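Local coordinates for sugar isomerase (Sinorhizobium meliloti, PDB 3QC0), which probably isomerises a sugar substrate, using a zinc ion bound in a TIM barrel of the xylose isomerase-like family, at residues A97-L102 with I200-I205; A34-R39 with A244-I249; R87-A92 with V137-E142. All coordinates share one frame; numbering follows the deposited sequence.

Contact 1: residues A97-L102 with I200-I205; sequences ADCLVL and ILAHHI
Cys99 and Leu201 mark the closest approach of the two backbones, their CA atoms 6.9 Å apart; strands 100-103 and 200-205 are not neighbours in the sheet, since 139-141 and 172-177 lie between them, so the contact runs from wall to wall across the barrel interior. It is held by side chains alone and buries a modest 172 Å². Where the two strands begin, Cys99 CB meets Leu201 CB at 4.4 Å, a loose van der Waals approach. The thiol of Cys99 then reaches on to the next residue: a chi1 of 65° sets SG between the backbone N and the carbonyl carbon, from where it comes within 4.4 Å of Ala202 CB. Ala140 of strand 139-141 touches both Cys99 and Leu201. Two residues further along, Val101 and His204 take over. Val101 CG2 lies 4.3 Å from His204 CE1 and approaches the imidazole at its edge, close to the ring plane, while Val101 also touches Glu142. CE1 lies between the two ring nitrogens, and the methyl comes in on the NE2 side, away from ND1, which binds the zinc ion. Apolar filling near the N-terminal ends of these strands, giving way to a metal site completed by Glu142, Asp177 and Glu248, fits the xylose isomerase-like TIM barrel.

Contact 2: residues A34-R39 with A244-I249; sequences AIAPWR and AQEVEI
Ala36 places its methyl over the flat face of the Glu246 carboxylate: Ala36 CB is 3.3 Å from Glu246 CD and equally far from both carboxylate oxygens, which is what a position above the plane rather than at its rim requires. Glu246 gets there with CG anti to the backbone N (chi1 178°) and an extended chain beyond. The second meeting is at an edge. Trp38 CZ2 comes within 3.6 Å of Glu248 OE2, which lies near the indole plane, while the carboxylate is turned 60° from the ring and the two side chains cross at about a right angle. Glu248 OE1 is the zinc ligand, so the indole borders the other oxygen of the carboxylate.

A second shell fixes these groups. Glu246 OE1 is hydrogen-bonded to Thr62 OG1 and OE2 to Asn10 ND2, and the OD1 of the same Asn10 pairs with Trp38 NE1, tying carboxylate and indole to one amide. With Glu246 cut back to an alanine, Thr62 and Asn10 would probably lose their carboxylate partner and a gap would open over the Ala36 methyl.

Strand 7-10 lies between strands 34-36 and 245-247 where the barrel closes, so the contact skips over it; strand 60-68 borders the former on its far side and strand 200-205 the latter. Trp38 is the N-cap of helix 39-45, whose first residue, Arg39, forms a salt bridge with Asp84 of helix 75-94.

Contact 3: residues R87-A92 with V137-E142; sequences RAVDEA and VPLAIE
Val89 and Ala92 of the helix meet Val137 and Leu139 in the apolar part of the contact, centred where the backbones come nearest, with the CA atoms of Val89 and Val137 6.5 Å apart. Val137 reaches both helix residues, CG1 coming closest to Ala92 CB at 3.7 Å and CG2 lying 4.0 Å from Val89 CG1, so one isopropyl group spans residues three apart, about one helical turn. Val89 and Val137 slide past each other in opposite directions. With a chi1 of 164°, Val89 has CG1 anti to its backbone N and its other methyl turned to a second partner, and Val89 CG2 meets Leu139 CD2 at 4.1 Å, the two side chains crossing at about a right angle. Together the segments bury 165 Å².

This is the layering of a TIM barrel: helix 75-94 belongs to the outer ring, and Val137 and Leu139, alternate residues leading into and on strand 139-141, meet it from the barrel wall. Helix 114-135 closes the same cluster, its Ala132 touching Leu139 and its Ala135 touching Val89. Glu142, at the other end of the segment, takes no part in this packing and binds the zinc ion.

The backbone contributes by contact alone: Val137 CG2 rests 3.7 Å from Val89 O, a methyl against a carbonyl oxygen.

Between the two segments nothing ionic passes; within the helix Arg87 NH2 donates to Asp90 OD2 at 2.9 Å in a nearly straight salt bridge, the N-H...O angle being 170°. The guanidinium offers its edge in plane, but the carboxylate is approached from above, 37° out of its plane. Asp90 OD1 has a second partner in His131 NE2 of helix 114-135.

Each contact has a segment that carries a ligand of one zinc site, though the packing of contact 3 lies away from it. Contact 1 supplies His204, contact 2 Glu248 and contact 3 Glu142, with Asp177 as the fourth ligand; His204 ND1 lies 3.2 Å from Glu248 OE1 and 3.1 Å from Glu142 OE2. The sheet joins them as well: Ile205 N and Glu246 O, 2.8 Å apart, probably hydrogen-bond between contacts 1 and 2, as do Leu102 N and Ala140 O between contacts 1 and 3. Contact 1 is centred about 9 Å from the centre of each of the others; contacts 2 and 3, about 14 Å apart, are linked between helices 39-45 and 75-94 by the Arg39 NE to Glu91 OE1 salt bridge at 2.8 Å.

Contact 1: residues A97-L102 with I200-I205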
ATOM      1  N   ALA A  97       4.315  19.147 -23.186  1.00 20.51           N
ATOM      2  CA  ALA A  97       3.604  18.320 -22.197  1.00 19.80           C
ATOM      3  C   ALA A  97       2.800  19.150 -21.169  1.00 19.53           C
ATOM      4  O   ALA A  97       3.266  20.178 -20.666  1.00 20.03           O
ATOM      5  CB  ALA A  97       4.576  17.382 -21.455  1.00 19.69           C
ATOM      6  N   ASP A  98       1.601  18.677 -20.843  1.00 19.29           N
ATOM      7  CA  ASP A  98       0.761  19.353 -19.871  1.00 18.93           C
ATOM      8  C   ASP A  98       1.361  19.313 -18.452  1.00 18.24           C
ATOM      9  O   ASP A  98       1.048  20.159 -17.617  1.00 18.76           O
ATOM     10  CB  ASP A  98      -0.626  18.720 -19.838  1.00 19.89           C
ATOM     11  CG  ASP A  98      -1.446  19.033 -21.085  1.00 21.30           C
ATOM     12  OD1 ASP A  98      -1.004  19.864 -21.907  1.00 23.56           O
ATOM     13  OD2 ASP A  98      -2.551  18.464 -21.225  1.00 25.63           O
ATOM     14  N   CYS A  99       2.181  18.299 -18.180  1.00 17.75           N
ATOM     15  CA  CYS A  99       2.940  18.257 -16.948  1.00 16.72           C
ATOM     16  C   CYS A  99       4.097  17.295 -17.108  1.00 15.96           C
ATOM     17  O   CYS A  99       4.113  16.459 -18.050  1.00 16.18           O
ATOM     18  CB  CYS A  99       2.074  17.810 -15.721  1.00 16.46           C
ATOM     19  SG  CYS A  99       1.462  16.121 -15.812  1.00 18.12           S
ATOM     20  N   LEU A 100       5.055  17.413 -16.177  1.00 15.41           N
ATOM     21  CA  LEU A 100       6.088  16.397 -15.968  1.00 13.84           C
ATOM     22  C   LEU A 100       5.687  15.616 -14.726  1.00 14.60           C
ATOM     23  O   LEU A 100       5.554  16.208 -13.655  1.00 14.65           O
ATOM     24  CB  LEU A 100       7.435  17.062 -15.726  1.00 14.44           C
ATOM     25  CG  LEU A 100       8.586  16.104 -15.406  1.00 12.38           C
ATOM     26  CD1 LEU A 100       8.876  15.124 -16.525  1.00 12.85           C
ATOM     27  CD2 LEU A 100       9.863  16.840 -14.955  1.00 13.21           C
ATOM     28  N   VAL A 101       5.483  14.321 -14.898  1.00 14.75           N
ATOM     29  CA  VAL A 101       5.131  13.457 -13.781  1.00 14.14           C
ATOM     30  C   VAL A 101       6.376  13.184 -12.931  1.00 13.65           C
ATOM     31  O   VAL A 101       7.436  12.918 -13.469  1.00 13.68           O
ATOM     32  CB  VAL A 101       4.506  12.147 -14.300  1.00 15.28           C
ATOM     33  CG1 VAL A 101       4.254  11.173 -13.152  1.00 18.64           C
ATOM     34  CG2 VAL A 101       3.185  12.443 -15.051  1.00 17.61           C
ATOM     35  N   LEU A 102       6.240  13.263 -11.602  1.00 12.56           N
ATOM     36  CA  LEU A 102       7.343  13.042 -10.701  1.00 11.93           C
ATOM     37  C   LEU A 102       7.070  11.798  -9.847  1.00 11.88           C
ATOM     38  O   LEU A 102       6.086  11.756  -9.087  1.00 13.17           O
ATOM     39  CB  LEU A 102       7.617  14.227  -9.762  1.00 12.44           C
ATOM     40  CG  LEU A 102       7.882  15.591 -10.434  1.00 11.42           C
ATOM     41  CD1 LEU A 102       8.086  16.634  -9.306  1.00 15.04           C
ATOM     42  CD2 LEU A 102       9.079  15.526 -11.377  1.00 13.43           C
ATOM     43  N   ILE A 200      -5.000  19.627  -9.399  1.00 17.26           N
ATOM     44  CA  ILE A 200      -5.121  18.375 -10.184  1.00 16.99           C
ATOM     45  C   ILE A 200      -4.581  18.625 -11.586  1.00 17.16           C
ATOM     46  O   ILE A 200      -5.075  19.489 -12.323  1.00 19.63           O
ATOM     47  CB  ILE A 200      -6.546  17.770 -10.223  1.00 16.79           C
ATOM     48  CG1 ILE A 200      -7.108  17.602  -8.791  1.00 18.28           C
ATOM     49  CG2 ILE A 200      -6.524  16.435 -11.063  1.00 19.44           C
ATOM     50  CD1 ILE A 200      -8.590  17.172  -8.779  1.00 17.78           C
ATOM     51  N   LEU A 201      -3.527  17.912 -11.938  1.00 15.97           N
ATOM     52  CA  LEU A 201      -2.896  18.048 -13.255  1.00 15.84           C
ATOM     53  C   LEU A 201      -3.093  16.866 -14.185  1.00 16.87           C
ATOM     54  O   LEU A 201      -2.934  17.012 -15.390  1.00 17.44           O
ATOM     55  CB  LEU A 201      -1.396  18.285 -13.093  1.00 16.48           C
ATOM     56  CG  LEU A 201      -0.966  19.601 -12.465  1.00 16.44           C
ATOM     57  CD1 LEU A 201       0.513  19.701 -12.076  1.00 16.96           C
ATOM     58  CD2 LEU A 201      -1.288  20.758 -13.466  1.00 19.40           C
ATOM     59  N   ALA A 202      -3.391  15.685 -13.646  1.00 15.74           N
ATOM     60  CA  ALA A 202      -3.543  14.508 -14.474  1.00 15.74           C
ATOM     61  C   ALA A 202      -4.363  13.488 -13.731  1.00 16.01           C
ATOM     62  O   ALA A 202      -4.393  13.503 -12.486  1.00 15.85           O
ATOM     63  CB  ALA A 202      -2.171  13.912 -14.866  1.00 15.87           C
ATOM     64  N   HIS A 203      -4.968  12.602 -14.508  1.00 16.38           N
ATOM     65  CA  HIS A 203      -5.800  11.496 -14.011  1.00 15.77           C
ATOM     66  C   HIS A 203      -5.448  10.271 -14.808  1.00 16.40           C
ATOM     67  O   HIS A 203      -5.668  10.244 -16.040  1.00 17.43           O
ATOM     68  CB  HIS A 203      -7.276  11.864 -14.179  1.00 16.83           C
ATOM     69  CG  HIS A 203      -8.233  10.793 -13.772  1.00 16.09           C
ATOM     70  ND1 HIS A 203      -9.554  10.800 -14.154  1.00 18.42           N
ATOM     71  CD2 HIS A 203      -8.071   9.686 -12.988  1.00 16.97           C
ATOM     72  CE1 HIS A 203     -10.169   9.760 -13.616  1.00 19.11           C
ATOM     73  NE2 HIS A 203      -9.286   9.042 -12.947  1.00 17.89           N
ATOM     74  N   HIS A 204      -4.842   9.280 -14.148  1.00 15.82           N
ATOM     75  CA  HIS A 204      -4.438   8.053 -14.804  1.00 16.39           C
ATOM     76  C   HIS A 204      -5.408   6.946 -14.440  1.00 15.82           C
ATOM     77  O   HIS A 204      -5.784   6.791 -13.253  1.00 15.85           O
ATOM     78  CB  HIS A 204      -3.021   7.597 -14.432  1.00 15.58           C
ATOM     79  CG  HIS A 204      -1.976   8.646 -14.577  1.00 15.33           C
ATOM     80  ND1 HIS A 204      -0.692   8.495 -14.102  1.00 15.76           N
ATOM     81  CD2 HIS A 204      -2.026   9.867 -15.170  1.00 15.13           C
ATOM     82  CE1 HIS A 204      -0.001   9.596 -14.391  1.00 17.93           C
ATOM     83  NE2 HIS A 204      -0.785  10.430 -15.052  1.00 16.88           N
ATOM     84  N   ILE A 205      -5.758   6.151 -15.449  1.00 16.85           N
ATOM     85  CA  ILE A 205      -6.713   5.064 -15.296  1.00 16.02           C
ATOM     86  C   ILE A 205      -6.163   3.705 -15.717  1.00 17.22           C
ATOM     87  O   ILE A 205      -5.249   3.606 -16.517  1.00 16.55           O
ATOM     88  CB  ILE A 205      -8.044   5.349 -16.021  1.00 17.27           C
ATOM     89  CG1 ILE A 205      -7.806   5.606 -17.511  1.00 17.26           C
ATOM     90  CG2 ILE A 205      -8.781   6.509 -15.331  1.00 18.07           C
ATOM     91  CD1 ILE A 205      -9.157   5.636 -18.331  1.00 20.15           C
TER

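Contact 2: residues A34-R39 with A244-I249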
ATOM      1  N   ALA A  34      -4.229  12.222 -27.700  1.00 26.52           N
ATOM      2  CA  ALA A  34      -3.470  12.568 -26.519  1.00 25.92           C
ATOM      3  C   ALA A  34      -2.716  11.320 -26.077  1.00 23.55           C
ATOM      4  O   ALA A  34      -3.258  10.217 -26.109  1.00 23.54           O
ATOM      5  CB  ALA A  34      -4.416  13.027 -25.412  1.00 25.27           C
ATOM      6  N   ILE A  35      -1.466  11.521 -25.675  1.00 22.27           N
ATOM      7  CA  ILE A  35      -0.561  10.466 -25.268  1.00 22.51           C
ATOM      8  C   ILE A  35       0.205  10.927 -24.031  1.00 21.70           C
ATOM      9  O   ILE A  35       0.235  12.114 -23.703  1.00 20.62           O
ATOM     10  CB  ILE A  35       0.430  10.055 -26.404  1.00 23.21           C
ATOM     11  CG1 ILE A  35       1.298  11.246 -26.878  1.00 23.47           C
ATOM     12  CG2 ILE A  35      -0.353   9.474 -27.596  1.00 24.37           C
ATOM     13  CD1 ILE A  35       2.566  10.805 -27.556  1.00 25.63           C
ATOM     14  N   ALA A  36       0.852   9.970 -23.383  1.00 20.60           N
ATOM     15  CA  ALA A  36       1.872  10.256 -22.380  1.00 19.20           C
ATOM     16  C   ALA A  36       3.034   9.316 -22.630  1.00 19.87           C
ATOM     17  O   ALA A  36       2.984   8.137 -22.267  1.00 18.50           O
ATOM     18  CB  ALA A  36       1.302  10.102 -20.955  1.00 19.17           C
ATOM     19  N   PRO A  37       4.080   9.810 -23.318  1.00 17.83           N
ATOM     20  CA  PRO A  37       5.241   8.993 -23.544  1.00 18.89           C
ATOM     21  C   PRO A  37       6.208   9.007 -22.368  1.00 18.47           C
ATOM     22  O   PRO A  37       6.105   9.853 -21.470  1.00 18.04           O
ATOM     23  CB  PRO A  37       5.897   9.661 -24.738  1.00 18.89           C
ATOM     24  CG  PRO A  37       5.663  11.129 -24.473  1.00 18.48           C
ATOM     25  CD  PRO A  37       4.266  11.181 -23.827  1.00 18.88           C
ATOM     26  N   TRP A  38       7.141   8.064 -22.418  1.00 18.96           N
ATOM     27  CA  TRP A  38       8.203   7.975 -21.461  1.00 18.37           C
ATOM     28  C   TRP A  38       9.511   8.480 -22.038  1.00 18.56           C
ATOM     29  O   TRP A  38       9.743   8.440 -23.271  1.00 18.94           O
ATOM     30  CB  TRP A  38       8.356   6.527 -20.984  1.00 18.45           C
ATOM     31  CG  TRP A  38       7.225   6.060 -20.143  1.00 18.27           C
ATOM     32  CD1 TRP A  38       5.903   6.045 -20.460  1.00 18.64           C
ATOM     33  CD2 TRP A  38       7.306   5.588 -18.789  1.00 17.88           C
ATOM     34  NE1 TRP A  38       5.163   5.581 -19.402  1.00 19.75           N
ATOM     35  CE2 TRP A  38       6.009   5.293 -18.375  1.00 17.31           C
ATOM     36  CE3 TRP A  38       8.362   5.358 -17.913  1.00 18.55           C
ATOM     37  CZ2 TRP A  38       5.730   4.765 -17.118  1.00 18.50           C
ATOM     38  CZ3 TRP A  38       8.070   4.847 -16.648  1.00 19.95           C
ATOM     39  CH2 TRP A  38       6.775   4.590 -16.269  1.00 19.92           C
ATOM     40  N   ARG A  39      10.407   8.913 -21.163  1.00 17.97           N
ATOM     41  CA  ARG A  39      11.634   9.560 -21.613  1.00 18.90           C
ATOM     42  C   ARG A  39      12.525   8.629 -22.424  1.00 20.08           C
ATOM     43  O   ARG A  39      13.196   9.085 -23.356  1.00 21.21           O
ATOM     44  CB  ARG A  39      12.397  10.106 -20.422  1.00 18.43           C
ATOM     45  CG  ARG A  39      11.645  11.273 -19.755  1.00 17.81           C
ATOM     46  CD  ARG A  39      12.358  11.719 -18.537  1.00 19.17           C
ATOM     47  NE  ARG A  39      13.619  12.369 -18.812  1.00 17.54           N
ATOM     48  CZ  ARG A  39      14.598  12.534 -17.923  1.00 19.45           C
ATOM     49  NH1 ARG A  39      14.484  12.030 -16.693  1.00 19.64           N
ATOM     50  NH2 ARG A  39      15.674  13.166 -18.219  1.00 22.71           N
ATOM     51  N   ALA A 244      -8.170  14.868 -19.924  1.00 24.03           N
ATOM     52  CA  ALA A 244      -8.298  13.537 -20.440  1.00 24.42           C
ATOM     53  C   ALA A 244      -7.891  12.516 -19.383  1.00 23.55           C
ATOM     54  O   ALA A 244      -7.064  12.787 -18.504  1.00 23.60           O
ATOM     55  CB  ALA A 244      -7.446  13.351 -21.680  1.00 25.71           C
ATOM     56  N   GLN A 245      -8.485  11.342 -19.498  1.00 22.54           N
ATOM     57  CA  GLN A 245      -8.123  10.225 -18.650  1.00 21.10           C
ATOM     58  C   GLN A 245      -7.053   9.462 -19.393  1.00 20.37           C
ATOM     59  O   GLN A 245      -7.259   9.096 -20.559  1.00 21.43           O
ATOM     60  CB  GLN A 245      -9.342   9.341 -18.383  1.00 21.93           C
ATOM     61  CG  GLN A 245     -10.439  10.071 -17.644  1.00 22.56           C
ATOM     62  CD  GLN A 245     -11.681   9.211 -17.452  1.00 24.85           C
ATOM     63  OE1 GLN A 245     -11.600   8.121 -16.901  1.00 26.65           O
ATOM     64  NE2 GLN A 245     -12.821   9.693 -17.904  1.00 25.49           N
ATOM     65  N   GLU A 246      -5.923   9.231 -18.721  1.00 18.60           N
ATOM     66  CA  GLU A 246      -4.737   8.655 -19.320  1.00 19.21           C
ATOM     67  C   GLU A 246      -4.597   7.181 -18.940  1.00 18.51           C
ATOM     68  O   GLU A 246      -4.411   6.861 -17.742  1.00 18.32           O
ATOM     69  CB  GLU A 246      -3.527   9.468 -18.843  1.00 18.43           C
ATOM     70  CG  GLU A 246      -2.186   8.967 -19.351  1.00 19.53           C
ATOM     71  CD  GLU A 246      -1.047   9.693 -18.709  1.00 19.51           C
ATOM     72  OE1 GLU A 246      -1.053  10.947 -18.730  1.00 19.09           O
ATOM     73  OE2 GLU A 246      -0.144   9.023 -18.176  1.00 21.30           O
ATOM     74  N   VAL A 247      -4.742   6.291 -19.908  1.00 20.06           N
ATOM     75  CA  VAL A 247      -4.635   4.861 -19.692  1.00 19.00           C
ATOM     76  C   VAL A 247      -3.202   4.412 -19.532  1.00 18.99           C
ATOM     77  O   VAL A 247      -2.384   4.501 -20.430  1.00 19.68           O
ATOM     78  CB  VAL A 247      -5.262   4.052 -20.802  1.00 19.56           C
ATOM     79  CG1 VAL A 247      -5.070   2.546 -20.544  1.00 19.03           C
ATOM     80  CG2 VAL A 247      -6.742   4.487 -20.971  1.00 19.10           C
ATOM     81  N   GLU A 248      -2.899   3.924 -18.340  1.00 17.75           N
ATOM     82  CA  GLU A 248      -1.549   3.508 -18.005  1.00 17.59           C
ATOM     83  C   GLU A 248      -1.613   2.112 -17.411  1.00 17.18           C
ATOM     84  O   GLU A 248      -1.965   1.906 -16.252  1.00 18.04           O
ATOM     85  CB  GLU A 248      -0.893   4.496 -17.028  1.00 16.69           C
ATOM     86  CG  GLU A 248       0.542   4.146 -16.707  1.00 17.59           C
ATOM     87  CD  GLU A 248       1.159   5.090 -15.733  1.00 21.01           C
ATOM     88  OE1 GLU A 248       0.432   5.621 -14.907  1.00 17.45           O
ATOM     89  OE2 GLU A 248       2.376   5.336 -15.840  1.00 25.15           O
ATOM     90  N   ILE A 249      -1.323   1.131 -18.252  1.00 17.84           N
ATOM     91  CA  ILE A 249      -1.376  -0.282 -17.910  1.00 18.53           C
ATOM     92  C   ILE A 249      -0.005  -0.929 -18.105  1.00 20.43           C
ATOM     93  O   ILE A 249       0.568  -0.871 -19.188  1.00 21.81           O
ATOM     94  CB  ILE A 249      -2.422  -1.044 -18.770  1.00 19.73           C
ATOM     95  CG1 ILE A 249      -3.816  -0.467 -18.520  1.00 20.54           C
ATOM     96  CG2 ILE A 249      -2.382  -2.561 -18.450  1.00 20.08           C
ATOM     97  CD1 ILE A 249      -4.932  -0.900 -19.496  1.00 20.79           C
TER

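Contact 3: residues R87-A92 with V137-E142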
ATOM      1  N   ARG A  87      16.685  18.380 -17.015  1.00 12.75           N
ATOM      2  CA  ARG A  87      16.647  17.838 -18.362  1.00 14.10           C
ATOM      3  C   ARG A  87      15.237  17.335 -18.719  1.00 14.19           C
ATOM      4  O   ARG A  87      14.732  17.568 -19.802  1.00 14.72           O
ATOM      5  CB  ARG A  87      17.660  16.700 -18.522  1.00 14.11           C
ATOM      6  CG  ARG A  87      19.110  17.004 -18.195  1.00 16.18           C
ATOM      7  CD  ARG A  87      19.793  17.894 -19.249  1.00 19.07           C
ATOM      8  NE  ARG A  87      19.263  19.260 -19.209  1.00 18.49           N
ATOM      9  CZ  ARG A  87      19.555  20.171 -18.274  1.00 18.76           C
ATOM     10  NH1 ARG A  87      20.395  19.909 -17.275  1.00 18.25           N
ATOM     11  NH2 ARG A  87      18.973  21.356 -18.323  1.00 18.91           N
ATOM     12  N   ALA A  88      14.580  16.652 -17.768  1.00 13.09           N
ATOM     13  CA  ALA A  88      13.248  16.181 -17.973  1.00 13.82           C
ATOM     14  C   ALA A  88      12.277  17.328 -18.249  1.00 14.21           C
ATOM     15  O   ALA A  88      11.395  17.212 -19.087  1.00 14.41           O
ATOM     16  CB  ALA A  88      12.767  15.311 -16.775  1.00 13.56           C
ATOM     17  N   VAL A  89      12.442  18.436 -17.531  1.00 13.31           N
ATOM     18  CA  VAL A  89      11.644  19.629 -17.761  1.00 14.22           C
ATOM     19  C   VAL A  89      11.885  20.144 -19.169  1.00 14.21           C
ATOM     20  O   VAL A  89      10.930  20.471 -19.835  1.00 15.09           O
ATOM     21  CB  VAL A  89      11.971  20.727 -16.746  1.00 13.42           C
ATOM     22  CG1 VAL A  89      11.436  22.116 -17.206  1.00 15.03           C
ATOM     23  CG2 VAL A  89      11.380  20.355 -15.349  1.00 13.80           C
ATOM     24  N   ASP A  90      13.143  20.181 -19.601  1.00 15.14           N
ATOM     25  CA  ASP A  90      13.456  20.668 -20.952  1.00 15.78           C
ATOM     26  C   ASP A  90      12.761  19.797 -22.028  1.00 16.70           C
ATOM     27  O   ASP A  90      12.255  20.294 -23.040  1.00 17.13           O
ATOM     28  CB  ASP A  90      14.959  20.712 -21.181  1.00 16.25           C
ATOM     29  CG  ASP A  90      15.672  21.720 -20.317  1.00 16.83           C
ATOM     30  OD1 ASP A  90      15.031  22.559 -19.607  1.00 17.82           O
ATOM     31  OD2 ASP A  90      16.920  21.682 -20.345  1.00 20.62           O
ATOM     32  N   GLU A  91      12.789  18.484 -21.825  1.00 15.99           N
ATOM     33  CA  GLU A  91      12.122  17.531 -22.690  1.00 17.29           C
ATOM     34  C   GLU A  91      10.612  17.784 -22.716  1.00 16.68           C
ATOM     35  O   GLU A  91       9.999  17.859 -23.787  1.00 19.56           O
ATOM     36  CB  GLU A  91      12.449  16.099 -22.263  1.00 16.90           C
ATOM     37  CG  GLU A  91      13.925  15.736 -22.333  1.00 18.19           C
ATOM     38  CD  GLU A  91      14.310  14.510 -21.530  1.00 21.69           C
ATOM     39  OE1 GLU A  91      13.417  13.679 -21.279  1.00 20.81           O
ATOM     40  OE2 GLU A  91      15.516  14.407 -21.140  1.00 24.30           O
ATOM     41  N   ALA A  92      10.003  17.920 -21.540  1.00 17.03           N
ATOM     42  CA  ALA A  92       8.591  18.187 -21.450  1.00 17.31           C
ATOM     43  C   ALA A  92       8.213  19.460 -22.183  1.00 18.59           C
ATOM     44  O   ALA A  92       7.177  19.514 -22.845  1.00 19.87           O
ATOM     45  CB  ALA A  92       8.108  18.252 -19.944  1.00 16.74           C
ATOM     46  N   VAL A 137       6.429  24.420 -17.425  1.00 18.17           N
ATOM     47  CA  VAL A 137       6.124  22.989 -17.269  1.00 16.95           C
ATOM     48  C   VAL A 137       5.607  22.738 -15.827  1.00 16.68           C
ATOM     49  O   VAL A 137       6.390  22.759 -14.869  1.00 16.26           O
ATOM     50  CB  VAL A 137       7.337  22.105 -17.556  1.00 16.21           C
ATOM     51  CG1 VAL A 137       7.005  20.592 -17.295  1.00 15.61           C
ATOM     52  CG2 VAL A 137       7.860  22.292 -18.992  1.00 16.51           C
ATOM     53  N   PRO A 138       4.291  22.499 -15.682  1.00 16.89           N
ATOM     54  CA  PRO A 138       3.772  22.107 -14.345  1.00 15.73           C
ATOM     55  C   PRO A 138       4.411  20.818 -13.879  1.00 15.37           C
ATOM     56  O   PRO A 138       4.607  19.917 -14.691  1.00 14.68           O
ATOM     57  CB  PRO A 138       2.279  21.911 -14.595  1.00 16.66           C
ATOM     58  CG  PRO A 138       2.015  22.852 -15.813  1.00 17.18           C
ATOM     59  CD  PRO A 138       3.203  22.600 -16.679  1.00 17.84           C
ATOM     60  N   LEU A 139       4.759  20.771 -12.595  1.00 13.45           N
ATOM     61  CA  LEU A 139       5.294  19.541 -12.005  1.00 12.90           C
ATOM     62  C   LEU A 139       4.145  18.816 -11.338  1.00 13.98           C
ATOM     63  O   LEU A 139       3.480  19.386 -10.484  1.00 14.56           O
ATOM     64  CB  LEU A 139       6.382  19.859 -10.978  1.00 12.80           C
ATOM     65  CG  LEU A 139       7.634  20.562 -11.548  1.00 13.00           C
ATOM     66  CD1 LEU A 139       8.683  20.823 -10.434  1.00 14.11           C
ATOM     67  CD2 LEU A 139       8.255  19.791 -12.754  1.00 13.83           C
ATOM     68  N   ALA A 140       3.948  17.549 -11.677  1.00 13.53           N
ATOM     69  CA  ALA A 140       2.865  16.744 -11.116  1.00 13.72           C
ATOM     70  C   ALA A 140       3.447  15.679 -10.217  1.00 13.45           C
ATOM     71  O   ALA A 140       3.969  14.672 -10.703  1.00 13.83           O
ATOM     72  CB  ALA A 140       2.020  16.093 -12.245  1.00 13.71           C
ATOM     73  N   ILE A 141       3.354  15.892  -8.908  1.00 12.98           N
ATOM     74  CA  ILE A 141       3.721  14.852  -7.940  1.00 12.28           C
ATOM     75  C   ILE A 141       2.698  13.740  -8.055  1.00 12.11           C
ATOM     76  O   ILE A 141       1.484  13.965  -7.876  1.00 13.77           O
ATOM     77  CB  ILE A 141       3.718  15.403  -6.499  1.00 12.93           C
ATOM     78  CG1 ILE A 141       4.662  16.599  -6.322  1.00 13.03           C
ATOM     79  CG2 ILE A 141       4.040  14.267  -5.483  1.00 13.61           C
ATOM     80  CD1 ILE A 141       4.565  17.280  -4.942  1.00 14.30           C
ATOM     81  N   GLU A 142       3.193  12.544  -8.325  0.61 12.31           N
ATOM     82  CA  GLU A 142       2.325  11.356  -8.426  0.61 12.75           C
ATOM     83  C   GLU A 142       2.484  10.556  -7.128  0.61 12.24           C
ATOM     84  O   GLU A 142       3.498   9.910  -6.927  0.61 11.85           O
ATOM     85  CB  GLU A 142       2.692  10.500  -9.634  0.61 13.06           C
ATOM     86  CG  GLU A 142       1.626   9.452  -9.937  0.61 13.33           C
ATOM     87  CD  GLU A 142       2.005   8.491 -11.032  0.61 15.86           C
ATOM     88  OE1 GLU A 142       3.204   8.333 -11.268  0.61 16.52           O
ATOM     89  OE2 GLU A 142       1.078   7.914 -11.625  0.61 14.58           O
TER